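Local coordinates for 4-hydroxybutyrate CoA-transferase (Porphyromonas gingivalis, PDB 3EH7), which probably transfers coenzyme A between carboxylic acids such as acetate and 4-hydroxybutyrate, at residues 23-28 and 122-127; 216-221 and 226-231; 250-255 and 281-286. All blocks are in the same frame, centred on the assembly; numbering follows the deposited sequence.

Contact 1: residues 23-28 and 122-127; sequences KHIKNG and VAIVQL
Ile25 and Val122 mark the closest backbone approach between residues 23-28 and 122-127, their CA atoms 7.0 Å apart. The first segment is a loop linking helix 18-22 to strand 30-33; the second is a strand inside a parallel sheet, with 30-33 hydrogen-bonded along one side of it and 154-160 along the other. From the loop, the side chain of Ile25 is directed at the first residues of the strand. Its CG1 stands beside the backbone N, anti to the carbonyl carbon (chi1 -57°), and the branch continues extended to CD1, which lets one side chain serve two strand residues. CG1 meets Val122 CG1 at 4.2 Å, the two side chains crossing at about a right angle. Farther out, Ile25 CD1 reaches Ile124 CD1, also at 4.2 Å. Val122 and Ile124, two apart in the strand, both face the loop, and Ile124 additionally touches Val31, Leu33 and, on helix 41-49, Cys43. Leu47 of that helix and Val31 pack on Ile25 as well. All three touching residues are buried and join purely through aliphatic carbon, so the contact implies hydrophobic, shape-dependent cohesion between the loop and this face of the sheet, without directional polar bonds.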
loop_
_atom_site.group_PDB
_atom_site.type_symbol
_atom_site.label_atom_id
_atom_site.label_comp_id
_atom_site.label_asym_id
_atom_site.label_seq_id
_atom_site.Cartn_x
_atom_site.Cartn_y
_atom_site.Cartn_z
ATOM N N LYS A 23 -25.442 27.770 -15.010
ATOM C CA LYS A 23 -25.947 28.927 -14.255
ATOM C C LYS A 23 -26.303 28.577 -12.795
ATOM O O LYS A 23 -26.198 29.428 -11.907
ATOM C CB LYS A 23 -27.189 29.474 -14.967
ATOM C CG LYS A 23 -27.604 30.870 -14.598
ATOM C CD LYS A 23 -28.900 31.270 -15.323
ATOM C CE LYS A 23 -30.111 30.429 -14.862
ATOM N NZ LYS A 23 -31.430 31.118 -15.100
ATOM N N HIS A 24 -26.733 27.337 -12.565
ATOM C CA HIS A 24 -27.194 26.880 -11.250
ATOM C C HIS A 24 -26.090 26.395 -10.322
ATOM O O HIS A 24 -26.371 25.961 -9.209
ATOM C CB HIS A 24 -28.273 25.799 -11.427
ATOM C CG HIS A 24 -29.430 26.264 -12.251
ATOM N ND1 HIS A 24 -30.405 27.097 -11.754
ATOM C CD2 HIS A 24 -29.738 26.060 -13.552
ATOM C CE1 HIS A 24 -31.282 27.369 -12.704
ATOM N NE2 HIS A 24 -30.900 26.750 -13.807
ATOM N N ILE A 25 -24.844 26.474 -10.778
ATOM C CA ILE A 25 -23.706 26.260 -9.904
ATOM C C ILE A 25 -23.511 27.532 -9.101
ATOM O O ILE A 25 -23.690 28.618 -9.634
ATOM C CB ILE A 25 -22.419 26.001 -10.679
ATOM C CG1 ILE A 25 -22.575 24.805 -11.629
ATOM C CG2 ILE A 25 -21.260 25.769 -9.691
ATOM C CD1 ILE A 25 -21.365 24.582 -12.519
ATOM N N LYS A 26 -23.121 27.397 -7.832
ATOM C CA LYS A 26 -23.006 28.549 -6.931
ATOM C C LYS A 26 -21.567 28.704 -6.493
ATOM O O LYS A 26 -20.800 27.718 -6.455
ATOM C CB LYS A 26 -23.954 28.401 -5.727
ATOM C CG LYS A 26 -25.434 28.334 -6.144
ATOM C CD LYS A 26 -26.450 28.185 -4.997
ATOM C CE LYS A 26 -26.278 26.893 -4.165
ATOM N NZ LYS A 26 -26.622 25.580 -4.821
ATOM N N ASN A 27 -21.179 29.946 -6.199
ATOM C CA ASN A 27 -19.801 30.228 -5.795
ATOM C C ASN A 27 -19.394 29.388 -4.600
ATOM O O ASN A 27 -20.202 29.107 -3.727
ATOM C CB ASN A 27 -19.572 31.717 -5.496
ATOM C CG ASN A 27 -18.694 32.394 -6.552
ATOM O OD1 ASN A 27 -17.507 32.030 -6.746
ATOM N ND2 ASN A 27 -19.272 33.364 -7.250
ATOM N N GLY A 28 -18.139 28.964 -4.591
ATOM C CA GLY A 28 -17.624 28.136 -3.515
ATOM C C GLY A 28 -17.950 26.652 -3.604
ATOM O O GLY A 28 -17.572 25.909 -2.712
ATOM N N VAL A 122 -21.800 19.526 -7.383
ATOM C CA VAL A 122 -22.313 19.450 -8.741
ATOM C C VAL A 122 -21.509 18.422 -9.536
ATOM O O VAL A 122 -20.279 18.413 -9.470
ATOM C CB VAL A 122 -22.241 20.805 -9.428
ATOM C CG1 VAL A 122 -22.788 20.724 -10.853
ATOM C CG2 VAL A 122 -23.031 21.817 -8.645
ATOM N N ALA A 123 -22.209 17.530 -10.234
ATOM C CA ALA A 123 -21.587 16.574 -11.146
ATOM C C ALA A 123 -22.060 16.945 -12.537
ATOM O O ALA A 123 -23.272 16.993 -12.793
ATOM C CB ALA A 123 -22.008 15.135 -10.818
ATOM N N ILE A 124 -21.123 17.249 -13.427
ATOM C CA ILE A 124 -21.463 17.441 -14.832
ATOM C C ILE A 124 -20.899 16.219 -15.549
ATOM O O ILE A 124 -19.679 16.096 -15.713
ATOM C CB ILE A 124 -20.919 18.743 -15.425
ATOM C CG1 ILE A 124 -21.206 19.931 -14.522
ATOM C CG2 ILE A 124 -21.596 19.033 -16.753
ATOM C CD1 ILE A 124 -20.722 21.269 -15.096
ATOM N N VAL A 125 -21.790 15.311 -15.946
ATOM C CA VAL A 125 -21.363 14.106 -16.606
ATOM C C VAL A 125 -21.858 14.027 -18.052
ATOM O O VAL A 125 -23.017 14.319 -18.337
ATOM C CB VAL A 125 -21.739 12.841 -15.786
ATOM C CG1 VAL A 125 -20.921 12.829 -14.490
ATOM C CG2 VAL A 125 -23.252 12.737 -15.528
ATOM N N GLN A 126 -20.964 13.608 -18.946
ATOM C CA GLN A 126 -21.335 13.297 -20.307
ATOM C C GLN A 126 -21.903 11.864 -20.419
ATOM O O GLN A 126 -21.359 10.923 -19.855
ATOM C CB GLN A 126 -20.172 13.518 -21.263
ATOM C CG GLN A 126 -20.626 13.432 -22.688
ATOM C CD GLN A 126 -19.525 13.479 -23.707
ATOM O OE1 GLN A 126 -19.789 13.254 -24.883
ATOM N NE2 GLN A 126 -18.293 13.793 -23.283
ATOM N N LEU A 127 -23.013 11.738 -21.145
ATOM C CA LEU A 127 -23.745 10.481 -21.250
ATOM C C LEU A 127 -24.147 10.160 -22.681
ATOM O O LEU A 127 -24.251 11.044 -23.538
ATOM C CB LEU A 127 -25.006 10.538 -20.383
ATOM C CG LEU A 127 -24.902 10.902 -18.894
ATOM C CD1 LEU A 127 -26.299 11.288 -18.367
ATOM C CD2 LEU A 127 -24.289 9.768 -18.051
#

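Contact 2: residues 216-221 and 226-231; sequences LQLGIG and AALLFL
A beta-alpha-beta unit, the recurring building block of Rossmann-like folds, contains this contact: strand 215-217 leads through a short turn into helix 222-229, and the chain then returns to the sheet as strand 238-240. Gly221 occupies the N-cap position of the helix. Leucines fill the interface between the strand with its following turn and the last part of the helix with the turn after it, where Leu231 sits. Leu218 and Leu228 reach toward each other tip to tip, and Leu218 CD1 lies 3.8 Å from Leu228 CG. The same methyl is 4.1 Å from Leu228 CD1 and 4.0 Å from Leu228 CD2, so it sits against the fork of the leucine rather than against one branch. Its approach follows from an uncommon torsion, with CG of Leu218 placed between the backbone N and the carbonyl carbon (chi1 72°). A second pair meets end on, Leu216 CD1 with Leu231 CD1 at 3.9 Å. Leu216 CD1 also comes within 4.4 Å of Leu228 CD2, linking the two pairs into one buried aliphatic layer. Around this layer, Val248 of helix 246-253 touches both Leu218 and Leu228, while Leu251 covers Leu228 and Leu231. Ala207 of helix 197-208 packs on Leu231, and strand 310-314 contributes Val311 against Leu216 and Ile313 against Leu218.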
loop_
_atom_site.group_PDB
_atom_site.type_symbol
_atom_site.label_atom_id
_atom_site.label_comp_id
_atom_site.label_asym_id
_atom_site.label_seq_id
_atom_site.Cartn_x
_atom_site.Cartn_y
_atom_site.Cartn_z
ATOM N N LEU A 216 -3.777 -8.247 -18.421
ATOM C CA LEU A 216 -2.954 -7.047 -18.462
ATOM C C LEU A 216 -3.647 -5.806 -17.928
ATOM O O LEU A 216 -4.840 -5.619 -18.149
ATOM C CB LEU A 216 -2.511 -6.743 -19.899
ATOM C CG LEU A 216 -1.850 -7.853 -20.704
ATOM C CD1 LEU A 216 -1.559 -7.299 -22.083
ATOM C CD2 LEU A 216 -0.583 -8.392 -20.023
ATOM N N GLN A 217 -2.859 -4.952 -17.279
ATOM C CA GLN A 217 -3.205 -3.566 -17.066
ATOM C C GLN A 217 -2.077 -2.734 -17.628
ATOM O O GLN A 217 -0.911 -2.959 -17.317
ATOM C CB GLN A 217 -3.404 -3.237 -15.582
ATOM C CG GLN A 217 -3.618 -1.725 -15.318
ATOM C CD GLN A 217 -2.320 -0.976 -15.035
ATOM O OE1 GLN A 217 -1.413 -1.507 -14.396
ATOM N NE2 GLN A 217 -2.224 0.244 -15.517
ATOM N N LEU A 218 -2.413 -1.771 -18.465
ATOM C CA LEU A 218 -1.416 -0.834 -18.970
ATOM C C LEU A 218 -2.111 0.390 -19.499
ATOM O O LEU A 218 -3.337 0.383 -19.673
ATOM C CB LEU A 218 -0.495 -1.459 -20.045
ATOM C CG LEU A 218 -0.991 -1.772 -21.455
ATOM C CD1 LEU A 218 0.190 -2.443 -22.237
ATOM C CD2 LEU A 218 -2.228 -2.650 -21.448
ATOM N N GLY A 219 -1.332 1.440 -19.745
ATOM C CA GLY A 219 -1.883 2.745 -20.189
ATOM C C GLY A 219 -1.731 3.061 -21.673
ATOM O O GLY A 219 -1.823 2.175 -22.520
ATOM N N ILE A 220 -1.545 4.346 -21.949
ATOM C CA ILE A 220 -1.343 4.894 -23.280
ATOM C C ILE A 220 0.013 5.561 -23.362
ATOM O O ILE A 220 0.661 5.844 -22.330
ATOM C CB ILE A 220 -2.454 5.915 -23.671
ATOM C CG1 ILE A 220 -2.657 6.952 -22.564
ATOM C CG2 ILE A 220 -3.732 5.179 -23.992
ATOM C CD1 ILE A 220 -3.345 8.216 -23.049
ATOM N N GLY A 221 0.453 5.801 -24.586
ATOM C CA GLY A 221 1.773 6.358 -24.810
ATOM C C GLY A 221 2.649 5.342 -25.521
ATOM O O GLY A 221 2.253 4.165 -25.711
ATOM N N ALA A 226 4.298 0.135 -27.530
ATOM C CA ALA A 226 5.446 -0.656 -27.963
ATOM C C ALA A 226 5.402 -2.036 -27.329
ATOM O O ALA A 226 5.772 -3.028 -27.972
ATOM C CB ALA A 226 6.758 0.051 -27.627
ATOM N N ALA A 227 4.992 -2.108 -26.065
ATOM C CA ALA A 227 4.828 -3.413 -25.414
ATOM C C ALA A 227 3.805 -4.288 -26.156
ATOM O O ALA A 227 4.062 -5.453 -26.429
ATOM C CB ALA A 227 4.414 -3.235 -23.939
ATOM N N LEU A 228 2.660 -3.702 -26.513
ATOM C CA LEU A 228 1.580 -4.440 -27.161
ATOM C C LEU A 228 2.005 -4.909 -28.565
ATOM O O LEU A 228 1.591 -5.969 -29.039
ATOM C CB LEU A 228 0.322 -3.561 -27.254
ATOM C CG LEU A 228 -0.420 -3.236 -25.950
ATOM C CD1 LEU A 228 -1.325 -2.026 -26.073
ATOM C CD2 LEU A 228 -1.205 -4.439 -25.469
ATOM N N LEU A 229 2.830 -4.108 -29.228
ATOM C CA LEU A 229 3.333 -4.463 -30.529
ATOM C C LEU A 229 4.183 -5.734 -30.475
ATOM O O LEU A 229 4.259 -6.463 -31.468
ATOM C CB LEU A 229 4.144 -3.304 -31.150
ATOM C CG LEU A 229 3.378 -2.127 -31.790
ATOM C CD1 LEU A 229 4.354 -1.265 -32.582
ATOM C CD2 LEU A 229 2.232 -2.557 -32.707
ATOM N N PHE A 230 4.826 -5.999 -29.339
ATOM C CA PHE A 230 5.608 -7.230 -29.203
ATOM C C PHE A 230 4.851 -8.390 -28.608
ATOM O O PHE A 230 5.456 -9.409 -28.306
ATOM C CB PHE A 230 6.913 -6.980 -28.462
ATOM C CG PHE A 230 7.876 -6.163 -29.257
ATOM C CD1 PHE A 230 8.497 -6.713 -30.363
ATOM C CD2 PHE A 230 8.096 -4.831 -28.950
ATOM C CE1 PHE A 230 9.351 -5.971 -31.146
ATOM C CE2 PHE A 230 8.947 -4.068 -29.712
ATOM C CZ PHE A 230 9.583 -4.641 -30.822
ATOM N N LEU A 231 3.531 -8.257 -28.485
ATOM C CA LEU A 231 2.680 -9.337 -27.979
ATOM C C LEU A 231 1.871 -10.085 -29.063
ATOM O O LEU A 231 0.941 -10.836 -28.731
ATOM C CB LEU A 231 1.724 -8.785 -26.911
ATOM C CG LEU A 231 2.374 -8.182 -25.652
ATOM C CD1 LEU A 231 1.288 -7.672 -24.694
ATOM C CD2 LEU A 231 3.304 -9.167 -24.933
#

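Contact 3: residues 250-255 and 281-286; sequences ELVRSG and YHFIDK
Phe283 extends from helix 278-284 toward helix 246-253, where the side chain of Arg253 overlaps its CB and the near part of its ring. The two side chains slide past each other in opposite directions. Arg253 NH1 comes to 3.6 Å from Phe283 CB and 3.8 Å from Phe283 CD1, while Arg253 NE lies 3.9 Å from Phe283 CD1. Guanidinium and ring planes are turned 80° apart, so the groups do not stack in parallel. Arg253 gets there as an extended chain from CG to NE, and its NH2 forms a salt bridge with Asp279, one turn before Phe283 in the partner helix. That ionic bond holds the polar end of the arginine beside the aromatic residue. At the far end of the ring, Phe283 CZ meets Val252 CG1 at 4.0 Å, where the two side chains cross obliquely. CG of Phe283 lies anti to the backbone N (chi1 170°), which carries the ring away from its own helix to the valine. Met269 of strand 269-271 touches both Val252 and Phe283. Helix 246-253 ends just beyond: Glu250 O accepts from both Ser254 N and Ser254 OG, the latter at 3.0 Å. Gly255, with positive phi, completes a Schellman motif. At the protein surface, the contact joins two helix ends over strand 269-271, a pairing of neighbouring helices on a sheet face characteristic of layered alpha/beta folds.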
loop_
_atom_site.group_PDB
_atom_site.type_symbol
_atom_site.label_atom_id
_atom_site.label_comp_id
_atom_site.label_asym_id
_atom_site.label_seq_id
_atom_site.Cartn_x
_atom_site.Cartn_y
_atom_site.Cartn_z
ATOM N N GLU A 250 -6.505 -3.412 -31.134
ATOM C CA GLU A 250 -5.809 -4.033 -32.283
ATOM C C GLU A 250 -5.475 -5.481 -31.961
ATOM O O GLU A 250 -5.623 -6.354 -32.805
ATOM C CB GLU A 250 -4.533 -3.260 -32.655
ATOM C CG GLU A 250 -3.738 -3.919 -33.783
ATOM C CD GLU A 250 -2.377 -3.259 -34.039
ATOM O OE1 GLU A 250 -1.932 -2.384 -33.245
ATOM O OE2 GLU A 250 -1.747 -3.643 -35.041
ATOM N N LEU A 251 -5.052 -5.749 -30.726
ATOM C CA LEU A 251 -4.774 -7.131 -30.342
ATOM C C LEU A 251 -6.038 -7.945 -30.114
ATOM O O LEU A 251 -5.997 -9.170 -30.190
ATOM C CB LEU A 251 -3.854 -7.203 -29.126
ATOM C CG LEU A 251 -2.362 -6.994 -29.369
ATOM C CD1 LEU A 251 -1.655 -6.841 -28.043
ATOM C CD2 LEU A 251 -1.762 -8.133 -30.133
ATOM N N VAL A 252 -7.167 -7.301 -29.833
ATOM C CA VAL A 252 -8.414 -8.045 -29.783
ATOM C C VAL A 252 -8.773 -8.465 -31.201
ATOM O O VAL A 252 -9.029 -9.635 -31.461
ATOM C CB VAL A 252 -9.579 -7.242 -29.201
ATOM C CG1 VAL A 252 -10.907 -8.014 -29.430
ATOM C CG2 VAL A 252 -9.340 -6.939 -27.699
ATOM N N ARG A 253 -8.745 -7.508 -32.125
ATOM C CA ARG A 253 -9.147 -7.776 -33.500
ATOM C C ARG A 253 -8.260 -8.839 -34.114
ATOM O O ARG A 253 -8.715 -9.624 -34.924
ATOM C CB ARG A 253 -9.123 -6.493 -34.328
ATOM C CG ARG A 253 -10.264 -5.573 -33.985
ATOM C CD ARG A 253 -10.138 -4.252 -34.695
ATOM N NE ARG A 253 -11.368 -3.465 -34.624
ATOM C CZ ARG A 253 -11.422 -2.130 -34.677
ATOM N NH1 ARG A 253 -12.590 -1.509 -34.622
ATOM N NH2 ARG A 253 -10.315 -1.397 -34.786
ATOM N N SER A 254 -7.003 -8.906 -33.693
ATOM C CA SER A 254 -6.113 -9.926 -34.226
ATOM C C SER A 254 -6.129 -11.268 -33.485
ATOM O O SER A 254 -5.347 -12.162 -33.822
ATOM C CB SER A 254 -4.688 -9.396 -34.236
ATOM O OG SER A 254 -4.305 -9.066 -32.931
ATOM N N GLY A 255 -6.974 -11.420 -32.471
ATOM C CA GLY A 255 -7.113 -12.711 -31.798
ATOM C C GLY A 255 -6.156 -13.016 -30.656
ATOM O O GLY A 255 -6.200 -14.096 -30.102
ATOM N N TYR A 281 -13.838 4.211 -30.098
ATOM C CA TYR A 281 -15.148 4.593 -29.661
ATOM C C TYR A 281 -16.263 3.894 -30.459
ATOM O O TYR A 281 -17.306 3.604 -29.890
ATOM C CB TYR A 281 -15.299 6.112 -29.714
ATOM C CG TYR A 281 -14.245 6.862 -28.913
ATOM C CD1 TYR A 281 -13.749 6.353 -27.717
ATOM C CD2 TYR A 281 -13.756 8.081 -29.354
ATOM C CE1 TYR A 281 -12.776 7.048 -26.984
ATOM C CE2 TYR A 281 -12.800 8.773 -28.639
ATOM C CZ TYR A 281 -12.313 8.251 -27.452
ATOM O OH TYR A 281 -11.371 8.934 -26.732
ATOM N N HIS A 282 -16.033 3.615 -31.748
ATOM C CA HIS A 282 -16.961 2.791 -32.546
ATOM C C HIS A 282 -16.905 1.311 -32.124
ATOM O O HIS A 282 -17.929 0.685 -31.947
ATOM C CB HIS A 282 -16.682 2.932 -34.055
ATOM C CG HIS A 282 -17.521 2.032 -34.913
ATOM N ND1 HIS A 282 -17.005 0.929 -35.564
ATOM C CD2 HIS A 282 -18.848 2.050 -35.202
ATOM C CE1 HIS A 282 -17.967 0.326 -36.244
ATOM N NE2 HIS A 282 -19.097 0.981 -36.035
ATOM N N PHE A 283 -15.707 0.770 -31.936
ATOM C CA PHE A 283 -15.552 -0.623 -31.520
ATOM C C PHE A 283 -16.264 -0.956 -30.178
ATOM O O PHE A 283 -16.815 -2.053 -30.017
ATOM C CB PHE A 283 -14.066 -0.962 -31.439
ATOM C CG PHE A 283 -13.773 -2.282 -30.809
ATOM C CD1 PHE A 283 -13.844 -3.439 -31.549
ATOM C CD2 PHE A 283 -13.410 -2.358 -29.468
ATOM C CE1 PHE A 283 -13.576 -4.659 -30.981
ATOM C CE2 PHE A 283 -13.134 -3.586 -28.878
ATOM C CZ PHE A 283 -13.213 -4.745 -29.659
ATOM N N ILE A 284 -16.268 -0.016 -29.232
ATOM C CA ILE A 284 -16.849 -0.275 -27.914
ATOM C C ILE A 284 -18.359 -0.032 -27.869
ATOM O O ILE A 284 -19.018 -0.479 -26.941
ATOM C CB ILE A 284 -16.180 0.579 -26.790
ATOM C CG1 ILE A 284 -16.564 2.069 -26.949
ATOM C CG2 ILE A 284 -14.668 0.313 -26.768
ATOM C CD1 ILE A 284 -15.840 3.031 -26.031
ATOM N N ASP A 285 -18.892 0.688 -28.857
ATOM C CA ASP A 285 -20.281 1.119 -28.827
ATOM C C ASP A 285 -21.202 -0.097 -28.881
ATOM O O ASP A 285 -21.132 -0.885 -29.817
ATOM C CB ASP A 285 -20.565 2.071 -29.993
ATOM C CG ASP A 285 -21.941 2.693 -29.931
ATOM O OD1 ASP A 285 -22.538 2.766 -28.854
ATOM O OD2 ASP A 285 -22.442 3.125 -30.970
ATOM N N LYS A 286 -22.019 -0.277 -27.846
ATOM C CA LYS A 286 -22.924 -1.431 -27.772
ATOM C C LYS A 286 -22.195 -2.772 -27.901
ATOM O O LYS A 286 -22.775 -3.758 -28.349
ATOM C CB LYS A 286 -24.024 -1.319 -28.833
ATOM C CG LYS A 286 -24.912 -0.101 -28.667
ATOM C CD LYS A 286 -25.806 0.123 -29.895
ATOM C CE LYS A 286 -27.153 0.780 -29.517
ATOM N NZ LYS A 286 -27.010 1.787 -28.397
#

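Overall arrangement
Along the chain the three contacts follow in series, each closing before the next opens. Contact 1 belongs to the parallel sheet of the N-terminal family region; contacts 2 and 3 involve helices that pack on the second, larger sheet. The centres of contacts 1 and 2 are about 36 Å apart, on opposite sides of the chain's centre, and those of contacts 1 and 3 about 33 Å apart. Contacts 2 and 3, with centres about 15 Å apart, touch through Leu251, whose CD1 lies 3.5 Å from Leu228 O. Helix 246-253, part of contact 3, thus also packs on contact 2, making these two neighbours on the larger sheet of this probable CoA-transferase, while contact 1 lies in a separate sheet.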